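PDB 5UJP: Glyoxalase/bleomycin resisance protein/dioxygenase from Streptomyces sp. CB03234, which binds riboflavin and calcium and probably has a dioxygenase-type activity, as a member of the glyoxalase/bleomycin resistance superfamily. Local coordinates for residues 71-74 and 75-78; 102-105 and 106-110. One frame throughout, in Å; residues are numbered along the deposited sequence.

Contact 1: 71-74 and 75-78; sequences TDDV and DADC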
ATOM      1  N   THR A  71      -1.074 -13.544   5.552  1.00 18.16           N
ATOM      2  CA  THR A  71      -0.496 -14.853   5.275  1.00 17.69           C
ATOM      3  C   THR A  71      -1.271 -15.889   6.064  1.00 20.83           C
ATOM      4  O   THR A  71      -1.902 -15.573   7.074  1.00 24.90           O
ATOM      5  CB  THR A  71       1.011 -14.928   5.579  1.00 19.60           C
ATOM      6  OG1 THR A  71       1.478 -16.230   5.248  1.00 23.22           O
ATOM      7  CG2 THR A  71       1.309 -14.665   7.077  1.00 19.53           C
ATOM      8  N   ASP A  72      -1.230 -17.133   5.601  1.00 22.80           N
ATOM      9  CA  ASP A  72      -1.921 -18.174   6.356  1.00 25.09           C
ATOM     10  C   ASP A  72      -1.021 -18.894   7.324  1.00 23.09           C
ATOM     11  O   ASP A  72      -1.533 -19.662   8.136  1.00 26.77           O
ATOM     12  CB  ASP A  72      -2.596 -19.165   5.410  1.00 30.26           C
ATOM     13  CG  ASP A  72      -3.693 -18.496   4.579  1.00 37.62           C
ATOM     14  OD1 ASP A  72      -4.268 -17.488   5.056  1.00 38.64           O
ATOM     15  OD2 ASP A  72      -3.954 -18.952   3.453  1.00 42.68           O
ATOM     16  N   ASP A  73       0.282 -18.655   7.280  1.00 21.34           N
ATOM     17  CA  ASP A  73       1.217 -19.341   8.171  1.00 20.31           C
ATOM     18  C   ASP A  73       2.466 -18.477   8.308  1.00 18.44           C
ATOM     19  O   ASP A  73       3.453 -18.642   7.579  1.00 20.74           O
ATOM     20  CB  ASP A  73       1.552 -20.724   7.617  1.00 23.06           C
ATOM     21  CG  ASP A  73       2.356 -21.560   8.575  1.00 23.79           C
ATOM     22  OD1 ASP A  73       2.917 -21.002   9.536  1.00 25.78           O
ATOM     23  OD2 ASP A  73       2.424 -22.790   8.333  1.00 25.70           O
ATOM     24  N   VAL A  74       2.429 -17.520   9.223  1.00 18.37           N
ATOM     25  CA  VAL A  74       3.563 -16.597   9.343  1.00 18.46           C
ATOM     26  C   VAL A  74       4.822 -17.306   9.847  1.00 18.87           C
ATOM     27  O   VAL A  74       5.934 -16.928   9.465  1.00 20.12           O
ATOM     28  CB  VAL A  74       3.191 -15.365  10.201  1.00 19.55           C
ATOM     29  CG1 VAL A  74       2.920 -15.762  11.681  1.00 22.01           C
ATOM     30  CG2 VAL A  74       4.249 -14.314  10.102  1.00 20.01           C
ATOM     31  N   ASP A  75       4.683 -18.319  10.700  1.00 21.03           N
ATOM     32  CA  ASP A  75       5.868 -19.042  11.173  1.00 21.68           C
ATOM     33  C   ASP A  75       6.575 -19.753  10.027  1.00 22.35           C
ATOM     34  O   ASP A  75       7.823 -19.776   9.967  1.00 27.00           O
ATOM     35  CB  ASP A  75       5.486 -20.005  12.297  1.00 26.34           C
ATOM     36  CG  ASP A  75       5.042 -19.258  13.544  1.00 29.69           C
ATOM     37  OD1 ASP A  75       3.895 -18.789  13.597  1.00 31.06           O
ATOM     38  OD2 ASP A  75       5.853 -19.092  14.464  1.00 35.44           O
ATOM     39  N   ALA A  76       5.805 -20.369   9.116  1.00 23.86           N
ATOM     40  CA  ALA A  76       6.413 -21.003   7.947  1.00 24.49           C
ATOM     41  C   ALA A  76       7.121 -19.988   7.082  1.00 22.05           C
ATOM     42  O   ALA A  76       8.230 -20.236   6.595  1.00 23.53           O
ATOM     43  CB  ALA A  76       5.356 -21.712   7.117  1.00 26.11           C
ATOM     44  N   ASP A  77       6.475 -18.848   6.852  1.00 21.68           N
ATOM     45  CA  ASP A  77       7.100 -17.814   6.043  1.00 21.51           C
ATOM     46  C   ASP A  77       8.416 -17.361   6.663  1.00 21.91           C
ATOM     47  O   ASP A  77       9.416 -17.183   5.945  1.00 24.54           O
ATOM     48  CB  ASP A  77       6.168 -16.611   5.937  1.00 22.24           C
ATOM     49  CG  ASP A  77       4.914 -16.903   5.128  1.00 25.95           C
ATOM     50  OD1 ASP A  77       4.880 -17.887   4.363  1.00 27.73           O
ATOM     51  OD2 ASP A  77       3.954 -16.121   5.286  1.00 26.13           O
ATOM     52  N   CYS A  78       8.440 -17.173   7.994  1.00 22.45           N
ATOM     53  CA  CYS A  78       9.660 -16.687   8.636  1.00 24.86           C
ATOM     54  C   CYS A  78      10.778 -17.706   8.552  1.00 25.91           C
ATOM     55  O   CYS A  78      11.943 -17.341   8.372  1.00 28.36           O
ATOM     56  CB  CYS A  78       9.374 -16.318  10.087  1.00 26.05           C
ATOM     57  SG  CYS A  78       8.433 -14.812  10.293  1.00 30.40           S
TER
HETATM   58  O   HOH W   1       1.963 -19.112   4.654  1.00 40.03           O
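The N-terminal cap of helix 74-83 is built by D73, whose carboxylate accepts the backbone N-H of A76: OD1 lies 3.0 Å from A76 N. The donor meets OD1 from well above the carboxylate plane, 64° out of it, while the methyl of A76 packs against the same group, its CB 3.3 Å from D73 CG. With CG anti to the backbone N (chi1 -172°), the D73 side chain folds back over the first turn. There the carbonyls of D73 and V74 take the N-H groups of D77 (D73 O to D77 N, 3.1 Å) and C78. In this beta-alpha connection after strand 67-70, a second side-chain link ties the start of the connection to the helix: the hydroxyl of T71 donates to the carboxylate of D77 in a very short bond, OG1 to OD2 2.5 Å, the two side chains coming from opposite directions. A water donates to T71 OG1 and to D77 OD1, bridging the hydroxyl to the other carboxylate oxygen. On the buried side V74 CG2 lies 4.2 Å from C78 SG, and both residues pack on A100 of strand 97-103; D75 OD1 forms a salt bridge with R98.

Contact 2: 102-105 and 106-110; sequences FSDP and DGNVI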
ATOM      1  N   PHE A 102      10.004  -8.207   7.576  1.00 18.64           N
ATOM      2  CA  PHE A 102      11.285  -8.437   6.969  1.00 20.81           C
ATOM      3  C   PHE A 102      11.627  -7.281   6.036  1.00 18.65           C
ATOM      4  O   PHE A 102      10.762  -6.496   5.632  1.00 19.55           O
ATOM      5  CB  PHE A 102      11.332  -9.769   6.218  1.00 22.21           C
ATOM      6  CG  PHE A 102      10.383  -9.874   5.024  1.00 21.67           C
ATOM      7  CD1 PHE A 102       9.073 -10.307   5.177  1.00 22.62           C
ATOM      8  CD2 PHE A 102      10.857  -9.626   3.719  1.00 21.17           C
ATOM      9  CE1 PHE A 102       8.231 -10.455   4.084  1.00 23.83           C
ATOM     10  CE2 PHE A 102      10.017  -9.766   2.627  1.00 23.12           C
ATOM     11  CZ  PHE A 102       8.678 -10.159   2.807  1.00 23.56           C
ATOM     12  N   SER A 103      12.901  -7.156   5.719  1.00 19.84           N
ATOM     13  CA  SER A 103      13.397  -6.046   4.931  1.00 20.89           C
ATOM     14  C   SER A 103      13.881  -6.551   3.580  1.00 20.17           C
ATOM     15  O   SER A 103      14.452  -7.649   3.485  1.00 20.80           O
ATOM     16  CB  SER A 103      14.586  -5.383   5.645  1.00 27.18           C
ATOM     17  OG  SER A 103      14.173  -4.616   6.766  1.00 34.46           O
ATOM     18  N   ASP A 104      13.664  -5.742   2.543  1.00 18.92           N
ATOM     19  CA  ASP A 104      14.220  -6.025   1.231  1.00 20.50           C
ATOM     20  C   ASP A 104      15.627  -5.440   1.126  1.00 23.17           C
ATOM     21  O   ASP A 104      16.114  -4.799   2.071  1.00 22.69           O
ATOM     22  CB  ASP A 104      13.205  -5.589   0.141  1.00 18.81           C
ATOM     23  CG  ASP A 104      13.245  -4.131  -0.212  1.00 19.68           C
ATOM     24  OD1 ASP A 104      13.977  -3.346   0.407  1.00 19.01           O
ATOM     25  OD2 ASP A 104      12.476  -3.738  -1.136  1.00 20.13           O
ATOM     26  N   PRO A 105      16.319  -5.666   0.008  1.00 25.06           N
ATOM     27  CA  PRO A 105      17.695  -5.142  -0.127  1.00 26.87           C
ATOM     28  C   PRO A 105      17.854  -3.653   0.101  1.00 26.97           C
ATOM     29  O   PRO A 105      18.907  -3.218   0.593  1.00 26.75           O
ATOM     30  CB  PRO A 105      18.049  -5.480  -1.576  1.00 28.71           C
ATOM     31  CG  PRO A 105      17.354  -6.796  -1.808  1.00 28.74           C
ATOM     32  CD  PRO A 105      15.990  -6.573  -1.114  1.00 25.95           C
ATOM     33  N   ASP A 106      16.844  -2.853  -0.236  1.00 23.45           N
ATOM     34  CA  ASP A 106      16.978  -1.412  -0.061  1.00 23.80           C
ATOM     35  C   ASP A 106      16.581  -0.962   1.328  1.00 20.88           C
ATOM     36  O   ASP A 106      16.823   0.202   1.676  1.00 23.28           O
ATOM     37  CB  ASP A 106      16.106  -0.644  -1.046  1.00 24.16           C
ATOM     38  CG  ASP A 106      16.620  -0.704  -2.449  1.00 25.38           C
ATOM     39  OD1 ASP A 106      17.778  -0.285  -2.655  1.00 28.43           O
ATOM     40  OD2 ASP A 106      15.882  -1.209  -3.326  1.00 25.05           O
ATOM     41  N   GLY A 107      15.917  -1.836   2.103  1.00 20.18           N
ATOM     42  CA  GLY A 107      15.435  -1.451   3.409  1.00 20.56           C
ATOM     43  C   GLY A 107      13.939  -1.260   3.519  1.00 18.20           C
ATOM     44  O   GLY A 107      13.459  -0.947   4.612  1.00 19.46           O
ATOM     45  N   ASN A 108      13.185  -1.462   2.437  1.00 17.49           N
ATOM     46  CA  ASN A 108      11.724  -1.439   2.564  1.00 16.24           C
ATOM     47  C   ASN A 108      11.295  -2.542   3.510  1.00 17.20           C
ATOM     48  O   ASN A 108      11.801  -3.661   3.433  1.00 18.10           O
ATOM     49  CB  ASN A 108      11.076  -1.693   1.197  1.00 16.52           C
ATOM     50  CG  ASN A 108      11.351  -0.606   0.209  1.00 16.63           C
ATOM     51  OD1 ASN A 108      11.007   0.564   0.472  1.00 18.88           O
ATOM     52  ND2 ASN A 108      11.922  -0.959  -0.946  1.00 18.29           N
ATOM     53  N   VAL A 109      10.366  -2.240   4.404  1.00 16.40           N
ATOM     54  CA  VAL A 109       9.903  -3.221   5.384  1.00 15.28           C
ATOM     55  C   VAL A 109       8.561  -3.765   4.915  1.00 15.66           C
ATOM     56  O   VAL A 109       7.597  -2.997   4.698  1.00 18.17           O
ATOM     57  CB  VAL A 109       9.747  -2.595   6.782  1.00 16.28           C
ATOM     58  CG1 VAL A 109       9.265  -3.649   7.795  1.00 16.65           C
ATOM     59  CG2 VAL A 109      11.072  -2.010   7.258  1.00 18.50           C
ATOM     60  N   ILE A 110       8.492  -5.079   4.779  1.00 15.36           N
ATOM     61  CA  ILE A 110       7.275  -5.793   4.383  1.00 15.99           C
ATOM     62  C   ILE A 110       6.781  -6.517   5.628  1.00 15.73           C
ATOM     63  O   ILE A 110       7.552  -7.242   6.259  1.00 17.05           O
ATOM     64  CB  ILE A 110       7.547  -6.803   3.250  1.00 16.97           C
ATOM     65  CG1 ILE A 110       8.300  -6.110   2.088  1.00 18.94           C
ATOM     66  CG2 ILE A 110       6.252  -7.531   2.880  1.00 19.22           C
ATOM     67  CD1 ILE A 110       7.495  -5.016   1.394  1.00 21.58           C
TER
HETATM   68  O   HOH W   2      14.692  -3.617  -3.096  1.00 25.78           O
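Backbone hydrogen bonds between F102 and I110 close the end of the beta hairpin of strands 97-103 and 109-113. They form an antiparallel hydrogen-bonded pair, with I110 N 2.8 Å from F102 O and the reciprocal bond from F102 N to I110 O. S103 and V109 follow as a non-hydrogen-bonded pair, and one further backbone bond, D104 N to N108 O, lies at the mouth of the turn. A type I turn from D104 to G107 reverses the chain, closed by G107 N to D104 O at 3.0 Å; positive phi at G107 leads out of it, where a CB would press on the preceding carbonyl.

Side-chain polar bonds centre on D104. Its CG sits between the backbone N and the carbonyl carbon (chi1 83°), which brings the carboxylate over the turn: OD1 accepts N108 N at 2.9 Å, from above the carboxylate plane, and weaker bonds from D106 N and G107 N. OD2 receives N108 ND2 at 2.8 Å on its syn side in a nearly straight bond (170°), although amide and carboxylate planes stand 69° apart. OD2 also accepts from Y19 OH, and N108 ND2 reaches P8 O. A water donates to D106 OD2 and, weakly, to D104 OD2; D106 OD1 is hydrogen-bonded to S10 OG.

In apolar contact, I110 sets CB, its branch point, over one face of the F102 ring, offset toward the rim, 3.9 Å from the centroid, a CH-pi contact.

The buried D104 carboxylate is thus surrounded by N-H and O-H donors, which probably stabilise its negative charge and hold the turn.

In the fold
Along the chain from the N terminus, helix 12-23 comes early; later, strand 67-70 runs into contact 1, where residues 71-78 turn the chain into helix 74-83. Strand 88-94 and then strand 97-103 follow, and contact 2 closes the tight turn that sends the chain back as strand 109-113. The two contacts lie in series, neither nested nor crossed, with centres about 17 Å apart. They serve the same four-stranded mixed sheet: strand 109-113 pairs with both 67-70 and 97-103, so the strand leaving contact 2 supplies L112, against which T71, V74 and D77 pack. Contact 2 also packs on V23, F18 and Y19 of helix 12-23, linking the sheet to that helix.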